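Side-chain contacts in serine racemase (Enterococcus faecalis, PDB 4ECL), which belongs to the alanine racemase family, pairing an N-terminal TIM-barrel domain with a C-terminal beta domain, and assembles from two protein chains: residues Val172-Thr175 with Asn176-Gly180; Lys25-Ser28 with Pro29-Leu33; His18-Asn21 with Thr22-Ala26. All blocks are in the same frame, centred on the assembly; numbering follows the deposited sequence.

Contact 1 of 3, residues Val172-Thr175 with Asn176-Gly180; sequences VAFT and NKQIG
F174 and Q178, one helical turn apart, meet where the ring turns its rim to the amide: F174 CE2 lies 3.2 Å from Q178 OE1. That oxygen comes in at the rim near the ring plane, and the amide is inclined by 64° to the phenyl. A water bridges the same amide oxygen to the neighbouring turn, giving one hydrogen to Q178 OE1 at 2.6 Å and the other to T175 OG1 at 2.9 Å; it too lies in plane at the phenyl edge. The first torsion of T175, -48°, turns OG1 back beside its own backbone N, where D171 O in the preceding turn takes part in a further hydrogen bond. V172 and N176, also one turn apart, run alongside each other, with V172 CG1 3.5 Å from N176 ND2. K177 starts between its backbone N and carbonyl carbon (chi1 62°), which brings its CG to 3.1 Å from F174 O before the chain bends back along the helix. I179 CD1 reaches T175 CG2 at 4.1 Å. One shell further out, Q178 is fixed at both ends of its amide: OE1 also accepts from C162 N, and NE2 binds T128 OG1 and H160 O. The F174 ring stacks on Y265 of the second subunit, so this turn reaches the dimer interface. Regular i to i+4 backbone bonds, such as Q178 N to F174 O at 2.9 Å, carry these groups on helix 169-191, the helix of a beta-alpha-beta unit between parallel strands 152-158 and 198-200 of the TIM barrel.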
ATOM      1  N   VAL A 172     -31.714   4.846   4.929  1.00 31.25           N
ATOM      2  CA  VAL A 172     -32.530   5.266   3.804  1.00 30.84           C
ATOM      3  C   VAL A 172     -33.072   6.671   4.067  1.00 36.78           C
ATOM      4  O   VAL A 172     -33.087   7.523   3.176  1.00 38.68           O
ATOM      5  CB  VAL A 172     -33.668   4.249   3.530  1.00 31.55           C
ATOM      6  CG1 VAL A 172     -34.844   4.906   2.826  1.00 31.37           C
ATOM      7  CG2 VAL A 172     -33.138   3.056   2.702  1.00 31.73           C
ATOM      8  N   ALA A 173     -33.480   6.917   5.308  1.00 38.69           N
ATOM      9  CA  ALA A 173     -34.014   8.218   5.705  1.00 40.70           C
ATOM     10  C   ALA A 173     -32.969   9.330   5.548  1.00 38.36           C
ATOM     11  O   ALA A 173     -33.263  10.412   5.033  1.00 33.57           O
ATOM     12  CB  ALA A 173     -34.509   8.158   7.133  1.00 41.90           C
ATOM     13  N   PHE A 174     -31.741   9.048   5.975  1.00 37.40           N
ATOM     14  CA  PHE A 174     -30.666  10.018   5.852  1.00 35.69           C
ATOM     15  C   PHE A 174     -30.362  10.285   4.385  1.00 36.54           C
ATOM     16  O   PHE A 174     -30.104  11.416   3.991  1.00 43.18           O
ATOM     17  CB  PHE A 174     -29.409   9.528   6.568  1.00 33.87           C
ATOM     18  CG  PHE A 174     -28.357  10.591   6.748  1.00 36.09           C
ATOM     19  CD1 PHE A 174     -28.375  11.416   7.858  1.00 39.35           C
ATOM     20  CD2 PHE A 174     -27.355  10.767   5.808  1.00 38.86           C
ATOM     21  CE1 PHE A 174     -27.408  12.387   8.035  1.00 39.90           C
ATOM     22  CE2 PHE A 174     -26.385  11.738   5.978  1.00 41.51           C
ATOM     23  CZ  PHE A 174     -26.412  12.550   7.094  1.00 39.29           C
ATOM     24  N   THR A 175     -30.403   9.241   3.571  1.00 33.41           N
ATOM     25  CA  THR A 175     -30.117   9.392   2.154  1.00 28.08           C
ATOM     26  C   THR A 175     -31.197  10.238   1.481  1.00 28.16           C
ATOM     27  O   THR A 175     -30.916  11.083   0.628  1.00 26.02           O
ATOM     28  CB  THR A 175     -30.027   8.024   1.471  1.00 28.63           C
ATOM     29  OG1 THR A 175     -29.192   7.163   2.252  1.00 28.44           O
ATOM     30  CG2 THR A 175     -29.445   8.165   0.084  1.00 28.95           C
ATOM     31  N   ASN A 176     -32.441  10.009   1.871  1.00 28.57           N
ATOM     32  CA  ASN A 176     -33.532  10.770   1.298  1.00 34.42           C
ATOM     33  C   ASN A 176     -33.475  12.238   1.714  1.00 37.46           C
ATOM     34  O   ASN A 176     -33.825  13.131   0.932  1.00 37.81           O
ATOM     35  CB  ASN A 176     -34.875  10.132   1.647  1.00 35.76           C
ATOM     36  CG  ASN A 176     -35.177   8.930   0.788  1.00 38.23           C
ATOM     37  OD1 ASN A 176     -34.766   8.872  -0.367  1.00 33.59           O
ATOM     38  ND2 ASN A 176     -35.888   7.958   1.348  1.00 43.14           N
ATOM     39  N   LYS A 177     -33.022  12.507   2.930  1.00 37.25           N
ATOM     40  CA  LYS A 177     -32.929  13.908   3.321  1.00 41.44           C
ATOM     41  C   LYS A 177     -31.712  14.558   2.663  1.00 35.54           C
ATOM     42  O   LYS A 177     -31.731  15.751   2.387  1.00 32.94           O
ATOM     43  CB  LYS A 177     -32.969  14.110   4.844  1.00 50.76           C
ATOM     44  CG  LYS A 177     -31.840  13.466   5.620  1.00 64.55           C
ATOM     45  CD  LYS A 177     -31.990  13.688   7.135  1.00 74.43           C
ATOM     46  CE  LYS A 177     -32.606  12.472   7.839  1.00 76.35           C
ATOM     47  NZ  LYS A 177     -32.285  12.430   9.298  1.00 73.64           N
ATOM     48  N   GLN A 178     -30.669  13.776   2.376  1.00 27.88           N
ATOM     49  CA  GLN A 178     -29.524  14.322   1.647  1.00 28.05           C
ATOM     50  C   GLN A 178     -29.960  14.770   0.264  1.00 29.84           C
ATOM     51  O   GLN A 178     -29.593  15.845  -0.207  1.00 32.15           O
ATOM     52  CB  GLN A 178     -28.394  13.298   1.510  1.00 28.28           C
ATOM     53  CG  GLN A 178     -27.582  13.104   2.767  1.00 30.43           C
ATOM     54  CD  GLN A 178     -26.234  12.475   2.486  1.00 33.03           C
ATOM     55  OE1 GLN A 178     -26.007  11.308   2.788  1.00 28.15           O
ATOM     56  NE2 GLN A 178     -25.328  13.257   1.907  1.00 34.57           N
ATOM     57  N   ILE A 179     -30.747  13.927  -0.384  1.00 29.21           N
ATOM     58  CA  ILE A 179     -31.263  14.223  -1.713  1.00 25.91           C
ATOM     59  C   ILE A 179     -32.217  15.421  -1.682  1.00 28.19           C
ATOM     60  O   ILE A 179     -32.125  16.333  -2.517  1.00 26.91           O
ATOM     61  CB  ILE A 179     -31.947  12.983  -2.289  1.00 25.35           C
ATOM     62  CG1 ILE A 179     -30.904  11.853  -2.423  1.00 22.21           C
ATOM     63  CG2 ILE A 179     -32.639  13.306  -3.610  1.00 21.37           C
ATOM     64  CD1 ILE A 179     -31.512  10.486  -2.602  1.00 27.34           C
ATOM     65  N   GLY A 180     -33.116  15.423  -0.704  1.00 28.07           N
ATOM     66  CA  GLY A 180     -34.049  16.524  -0.533  1.00 26.72           C
ATOM     67  C   GLY A 180     -33.337  17.851  -0.325  1.00 28.93           C
ATOM     68  O   GLY A 180     -33.698  18.867  -0.930  1.00 30.92           O
TER
HETATM   69  O   HOH W   1     -26.790   8.802   2.574  1.00 30.69           O

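Contact 2 of 3, residues Lys25-Ser28 with Pro29-Leu33; sequences KAMS and PKCEL
The flat group that shapes the S28-C31 turn is the S28 carbonyl. C31 N approaches it from above, 60° out of the carbonyl plane, and bonds S28 O at 3.0 Å with a C=O...N angle of 119°, well away from a lone-pair direction. The P29 ring adjoins the same peptide, and its CD presses on S28 CB at 3.5 Å, a little inside normal carbon contact. With P29 and K30 at the two corners, this is a type I beta turn, and a phi of -53° suits proline at the first corner. The turn belongs to the loop that brings the chain from helix 13-25 into strand 32-36, which lies in the parallel sheet of the TIM barrel between strands 60-63 and 217-220. Beneath it M27, modelled as selenomethionine, reaches across the mouth of the loop. Its chain is extended beyond CG, which carries SE to 3.8 Å from C31 O and 4.2 Å from C31 SG. The side chains of M27 and L33 cross at about a right angle, and the terminal methyl makes the touch: M27 CE is 3.7 Å from L33 CB, with CG and CD1 of the leucine scarcely further. C31 turns its CB toward the loop, and CB approaches S28 O at 3.4 Å. Both M27 and C31 also rest on I218 of strand 217-220, while L33 is buried against V220 and against L23 and Q24 of helix 13-25. Of the polar groups, S28 OG is hydrogen-bonded to E214 OE1, and E32, whose CB points away from the loop, uses OE2 to bind S59 OG.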
ATOM      1  N   LYS A  25     -26.365   0.939 -19.545  1.00 36.39           N
ATOM      2  CA  LYS A  25     -27.711   0.442 -19.814  1.00 36.59           C
ATOM      3  C   LYS A  25     -28.679   0.791 -18.698  1.00 31.46           C
ATOM      4  O   LYS A  25     -29.850   1.054 -18.944  1.00 36.09           O
ATOM      5  CB  LYS A  25     -27.697  -1.077 -19.994  1.00 42.19           C
ATOM      6  CG  LYS A  25     -27.524  -1.556 -21.423  1.00 49.93           C
ATOM      7  CD  LYS A  25     -27.678  -3.066 -21.490  1.00 53.19           C
ATOM      8  CE  LYS A  25     -28.907  -3.518 -20.708  1.00 54.23           C
ATOM      9  NZ  LYS A  25     -29.059  -5.000 -20.715  1.00 59.48           N
ATOM     10  N   ALA A  26     -28.194   0.775 -17.467  1.00 31.46           N
ATOM     11  CA  ALA A  26     -29.040   1.096 -16.329  1.00 35.92           C
ATOM     12  C   ALA A  26     -29.225   2.610 -16.163  1.00 39.65           C
ATOM     13  O   ALA A  26     -29.982   3.060 -15.301  1.00 45.00           O
ATOM     14  CB  ALA A  26     -28.480   0.476 -15.060  1.00 39.05           C
HETATM   15  N   MSE A  27     -28.545   3.388 -16.999  1.00 36.54           N
HETATM   16  CA  MSE A  27     -28.580   4.849 -16.897  1.00 37.91           C
HETATM   17  C   MSE A  27     -29.585   5.473 -17.849  1.00 36.54           C
HETATM   18  O   MSE A  27     -29.912   4.884 -18.865  1.00 39.24           O
HETATM   19  CB  MSE A  27     -27.215   5.437 -17.240  1.00 32.41           C
HETATM   20  CG  MSE A  27     -26.156   5.151 -16.260  1.00 39.20           C
HETATM   21 SE   MSE A  27     -24.539   6.148 -16.707  0.76 37.92          SE
HETATM   22  CE  MSE A  27     -23.376   5.058 -15.608  1.00 32.69           C
ATOM     23  N   SER A  28     -30.046   6.684 -17.528  1.00 31.90           N
ATOM     24  CA  SER A  28     -30.820   7.477 -18.472  1.00 38.55           C
ATOM     25  C   SER A  28     -29.961   7.783 -19.682  1.00 38.58           C
ATOM     26  O   SER A  28     -28.748   7.924 -19.558  1.00 35.70           O
ATOM     27  CB  SER A  28     -31.284   8.786 -17.833  1.00 40.48           C
ATOM     28  OG  SER A  28     -32.351   8.539 -16.941  1.00 49.06           O
ATOM     29  N   PRO A  29     -30.592   7.900 -20.856  1.00 45.90           N
ATOM     30  CA  PRO A  29     -29.853   8.095 -22.106  1.00 53.68           C
ATOM     31  C   PRO A  29     -28.873   9.263 -22.051  1.00 53.17           C
ATOM     32  O   PRO A  29     -27.770   9.155 -22.585  1.00 59.13           O
ATOM     33  CB  PRO A  29     -30.962   8.375 -23.135  1.00 56.06           C
ATOM     34  CG  PRO A  29     -32.190   8.703 -22.324  1.00 53.29           C
ATOM     35  CD  PRO A  29     -32.048   7.885 -21.079  1.00 49.71           C
ATOM     36  N   LYS A  30     -29.268  10.351 -21.396  1.00 46.16           N
ATOM     37  CA  LYS A  30     -28.462  11.569 -21.379  1.00 49.47           C
ATOM     38  C   LYS A  30     -27.506  11.629 -20.184  1.00 40.86           C
ATOM     39  O   LYS A  30     -26.676  12.529 -20.090  1.00 40.41           O
ATOM     40  CB  LYS A  30     -29.365  12.802 -21.406  1.00 56.09           C
ATOM     41  CG  LYS A  30     -28.678  14.077 -21.865  1.00 59.94           C
ATOM     42  CD  LYS A  30     -29.702  15.130 -22.234  1.00 62.54           C
ATOM     43  CE  LYS A  30     -30.664  15.390 -21.087  1.00 61.48           C
ATOM     44  NZ  LYS A  30     -30.006  16.093 -19.953  1.00 60.40           N
ATOM     45  N   CYS A  31     -27.628  10.663 -19.280  1.00 32.40           N
ATOM     46  CA  CYS A  31     -26.739  10.569 -18.139  1.00 29.97           C
ATOM     47  C   CYS A  31     -25.431   9.899 -18.551  1.00 33.86           C
ATOM     48  O   CYS A  31     -25.420   8.838 -19.192  1.00 28.74           O
ATOM     49  CB  CYS A  31     -27.406   9.793 -17.002  1.00 31.24           C
ATOM     50  SG  CYS A  31     -26.399   9.694 -15.500  1.00 33.33           S
ATOM     51  N   GLU A  32     -24.325  10.526 -18.180  1.00 33.64           N
ATOM     52  CA  GLU A  32     -23.011  10.067 -18.607  1.00 34.28           C
ATOM     53  C   GLU A  32     -22.257   9.315 -17.503  1.00 31.45           C
ATOM     54  O   GLU A  32     -22.321   9.665 -16.320  1.00 29.87           O
ATOM     55  CB  GLU A  32     -22.187  11.253 -19.109  1.00 41.80           C
ATOM     56  CG  GLU A  32     -21.055  10.867 -20.026  1.00 55.10           C
ATOM     57  CD  GLU A  32     -20.197  12.052 -20.418  1.00 65.05           C
ATOM     58  OE1 GLU A  32     -20.712  13.196 -20.395  1.00 70.32           O
ATOM     59  OE2 GLU A  32     -19.005  11.838 -20.739  1.00 64.56           O
ATOM     60  N   LEU A  33     -21.552   8.266 -17.901  1.00 24.36           N
ATOM     61  CA  LEU A  33     -20.732   7.512 -16.970  1.00 23.17           C
ATOM     62  C   LEU A  33     -19.471   8.312 -16.635  1.00 22.95           C
ATOM     63  O   LEU A  33     -18.697   8.668 -17.528  1.00 21.37           O
ATOM     64  CB  LEU A  33     -20.389   6.134 -17.572  1.00 22.68           C
ATOM     65  CG  LEU A  33     -19.766   5.102 -16.636  1.00 26.81           C
ATOM     66  CD1 LEU A  33     -20.041   3.674 -17.130  1.00 25.49           C
ATOM     67  CD2 LEU A  33     -18.256   5.336 -16.488  1.00 24.17           C
TER

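Contact 3 of 3, residues His18-Asn21 with Thr22-Ala26; sequences HNVN and TLQKA
From T22 N to H18 O through K25 N to N21 O, four successive i to i+4 bonds keep the backbone in regular alpha-helix, the shortest being L23 N to N19 O at 2.8 Å. T22 adds a side-chain bond to this framework. Its OG1 lies beside its own backbone N and donates to H18 O at 3.0 Å, coming from 42° above the carbonyl plane, so that one carbonyl oxygen holds both the amide and the hydroxyl of the same threonine. That hydroxyl also sits over one face of the H18 imidazole, 3.1 Å above the ring plane and displaced toward the rim. The ring reaches it because H18 CG is anti to the backbone N, with chi1 at 167°. N19 OD1 lies in the ring plane, at its edge. V20 and Q24 run side by side: V20 CG1 touches Q24 CD at 3.7 Å, so the valine methyl lies against the glutamine amide. Next to them the N21 and Q24 amides are inclined by 52°, with N21 OD1 and Q24 OE1 3.8 Å apart. L23 folds its CG over N19 O at 3.2 Å, and its side chain also packs on L33 and L239. The polar ends of H18 and N19 reach beyond the helix: N19 accepts from R242 N and donates to L224 O, and H18 NE2 bonds D240 O, which T22 OG1 also meets weakly. Since a carbonyl oxygen can only accept, H18 probably carries a proton on NE2, which would help hold the imidazole in this orientation beneath the threonine hydroxyl.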
ATOM      1  N   HIS A  18     -17.519  -5.027 -20.503  1.00 25.24           N
ATOM      2  CA  HIS A  18     -18.847  -5.543 -20.190  1.00 26.65           C
ATOM      3  C   HIS A  18     -19.478  -4.692 -19.106  1.00 25.62           C
ATOM      4  O   HIS A  18     -20.658  -4.347 -19.182  1.00 29.60           O
ATOM      5  CB  HIS A  18     -18.794  -7.005 -19.735  1.00 24.98           C
ATOM      6  CG  HIS A  18     -20.067  -7.483 -19.106  1.00 28.55           C
ATOM      7  ND1 HIS A  18     -21.079  -8.080 -19.830  1.00 28.27           N
ATOM      8  CD2 HIS A  18     -20.501  -7.439 -17.822  1.00 26.56           C
ATOM      9  CE1 HIS A  18     -22.078  -8.384 -19.020  1.00 26.25           C
ATOM     10  NE2 HIS A  18     -21.753  -8.011 -17.796  1.00 29.98           N
ATOM     11  N   ASN A  19     -18.691  -4.348 -18.093  1.00 20.42           N
ATOM     12  CA  ASN A  19     -19.208  -3.514 -17.008  1.00 27.19           C
ATOM     13  C   ASN A  19     -19.662  -2.140 -17.478  1.00 23.15           C
ATOM     14  O   ASN A  19     -20.741  -1.675 -17.095  1.00 24.61           O
ATOM     15  CB  ASN A  19     -18.181  -3.392 -15.873  1.00 25.77           C
ATOM     16  CG  ASN A  19     -17.907  -4.725 -15.211  1.00 24.40           C
ATOM     17  OD1 ASN A  19     -18.707  -5.661 -15.333  1.00 22.71           O
ATOM     18  ND2 ASN A  19     -16.777  -4.828 -14.508  1.00 23.73           N
ATOM     19  N   VAL A  20     -18.845  -1.497 -18.309  1.00 19.94           N
ATOM     20  CA  VAL A  20     -19.185  -0.182 -18.850  1.00 19.15           C
ATOM     21  C   VAL A  20     -20.523  -0.211 -19.583  1.00 24.38           C
ATOM     22  O   VAL A  20     -21.379   0.659 -19.383  1.00 25.99           O
ATOM     23  CB  VAL A  20     -18.081   0.350 -19.777  1.00 19.83           C
ATOM     24  CG1 VAL A  20     -18.608   1.464 -20.658  1.00 19.42           C
ATOM     25  CG2 VAL A  20     -16.885   0.842 -18.954  1.00 15.76           C
ATOM     26  N   ASN A  21     -20.713  -1.224 -20.419  1.00 22.07           N
ATOM     27  CA  ASN A  21     -21.980  -1.395 -21.118  1.00 26.73           C
ATOM     28  C   ASN A  21     -23.149  -1.683 -20.184  1.00 26.89           C
ATOM     29  O   ASN A  21     -24.237  -1.127 -20.360  1.00 26.76           O
ATOM     30  CB  ASN A  21     -21.888  -2.496 -22.182  1.00 33.79           C
ATOM     31  CG  ASN A  21     -21.056  -2.080 -23.385  1.00 44.07           C
ATOM     32  OD1 ASN A  21     -21.156  -0.952 -23.870  1.00 46.91           O
ATOM     33  ND2 ASN A  21     -20.228  -2.995 -23.873  1.00 47.41           N
ATOM     34  N   THR A  22     -22.931  -2.552 -19.203  1.00 23.02           N
ATOM     35  CA  THR A  22     -23.994  -2.930 -18.278  1.00 28.02           C
ATOM     36  C   THR A  22     -24.451  -1.721 -17.479  1.00 27.06           C
ATOM     37  O   THR A  22     -25.647  -1.520 -17.237  1.00 23.56           O
ATOM     38  CB  THR A  22     -23.545  -4.026 -17.303  1.00 32.00           C
ATOM     39  OG1 THR A  22     -23.238  -5.220 -18.036  1.00 34.41           O
ATOM     40  CG2 THR A  22     -24.641  -4.330 -16.293  1.00 29.44           C
ATOM     41  N   LEU A  23     -23.484  -0.909 -17.080  1.00 27.22           N
ATOM     42  CA  LEU A  23     -23.765   0.264 -16.281  1.00 24.67           C
ATOM     43  C   LEU A  23     -24.487   1.336 -17.098  1.00 26.45           C
ATOM     44  O   LEU A  23     -25.471   1.911 -16.640  1.00 26.34           O
ATOM     45  CB  LEU A  23     -22.459   0.804 -15.676  1.00 23.64           C
ATOM     46  CG  LEU A  23     -21.853  -0.075 -14.573  1.00 25.15           C
ATOM     47  CD1 LEU A  23     -20.447   0.373 -14.210  1.00 22.70           C
ATOM     48  CD2 LEU A  23     -22.744  -0.119 -13.329  1.00 24.48           C
ATOM     49  N   GLN A  24     -24.007   1.599 -18.311  1.00 27.67           N
ATOM     50  CA  GLN A  24     -24.638   2.605 -19.160  1.00 29.06           C
ATOM     51  C   GLN A  24     -26.094   2.237 -19.442  1.00 33.23           C
ATOM     52  O   GLN A  24     -26.947   3.108 -19.551  1.00 26.94           O
ATOM     53  CB  GLN A  24     -23.877   2.769 -20.477  1.00 31.62           C
ATOM     54  CG  GLN A  24     -22.546   3.480 -20.328  1.00 37.89           C
ATOM     55  CD  GLN A  24     -21.675   3.390 -21.575  1.00 42.95           C
ATOM     56  OE1 GLN A  24     -21.809   2.464 -22.387  1.00 41.93           O
ATOM     57  NE2 GLN A  24     -20.767   4.355 -21.728  1.00 42.93           N
ATOM     58  N   LYS A  25     -26.365   0.939 -19.545  1.00 36.39           N
ATOM     59  CA  LYS A  25     -27.711   0.442 -19.814  1.00 36.59           C
ATOM     60  C   LYS A  25     -28.679   0.791 -18.698  1.00 31.46           C
ATOM     61  O   LYS A  25     -29.850   1.054 -18.944  1.00 36.09           O
ATOM     62  CB  LYS A  25     -27.697  -1.077 -19.994  1.00 42.19           C
ATOM     63  CG  LYS A  25     -27.524  -1.556 -21.423  1.00 49.93           C
ATOM     64  CD  LYS A  25     -27.678  -3.066 -21.490  1.00 53.19           C
ATOM     65  CE  LYS A  25     -28.907  -3.518 -20.708  1.00 54.23           C
ATOM     66  NZ  LYS A  25     -29.059  -5.000 -20.715  1.00 59.48           N
ATOM     67  N   ALA A  26     -28.194   0.775 -17.467  1.00 31.46           N
ATOM     68  CA  ALA A  26     -29.040   1.096 -16.329  1.00 35.92           C
ATOM     69  C   ALA A  26     -29.225   2.610 -16.163  1.00 39.65           C
ATOM     70  O   ALA A  26     -29.982   3.060 -15.301  1.00 45.00           O
ATOM     71  CB  ALA A  26     -28.480   0.476 -15.060  1.00 39.05           C
TER

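Contacts 2 and 3 are neighbours in chain and space: they share K25 and A26, and their centres lie 9 Å apart. Contact 3 covers the last two turns of helix 13-25, and contact 2 takes the chain round into strand 32-36, where L33 folds back on the helix, its CD1 4.0 Å from V20 O and equally far from L23 CB. Contact 1 sits elsewhere on the same barrel domain, with its centre about 22 Å from that of contact 2 and 26 Å from that of contact 3; its nearest atoms stay about 14 and 15 Å away. It alone of the three touches the second subunit.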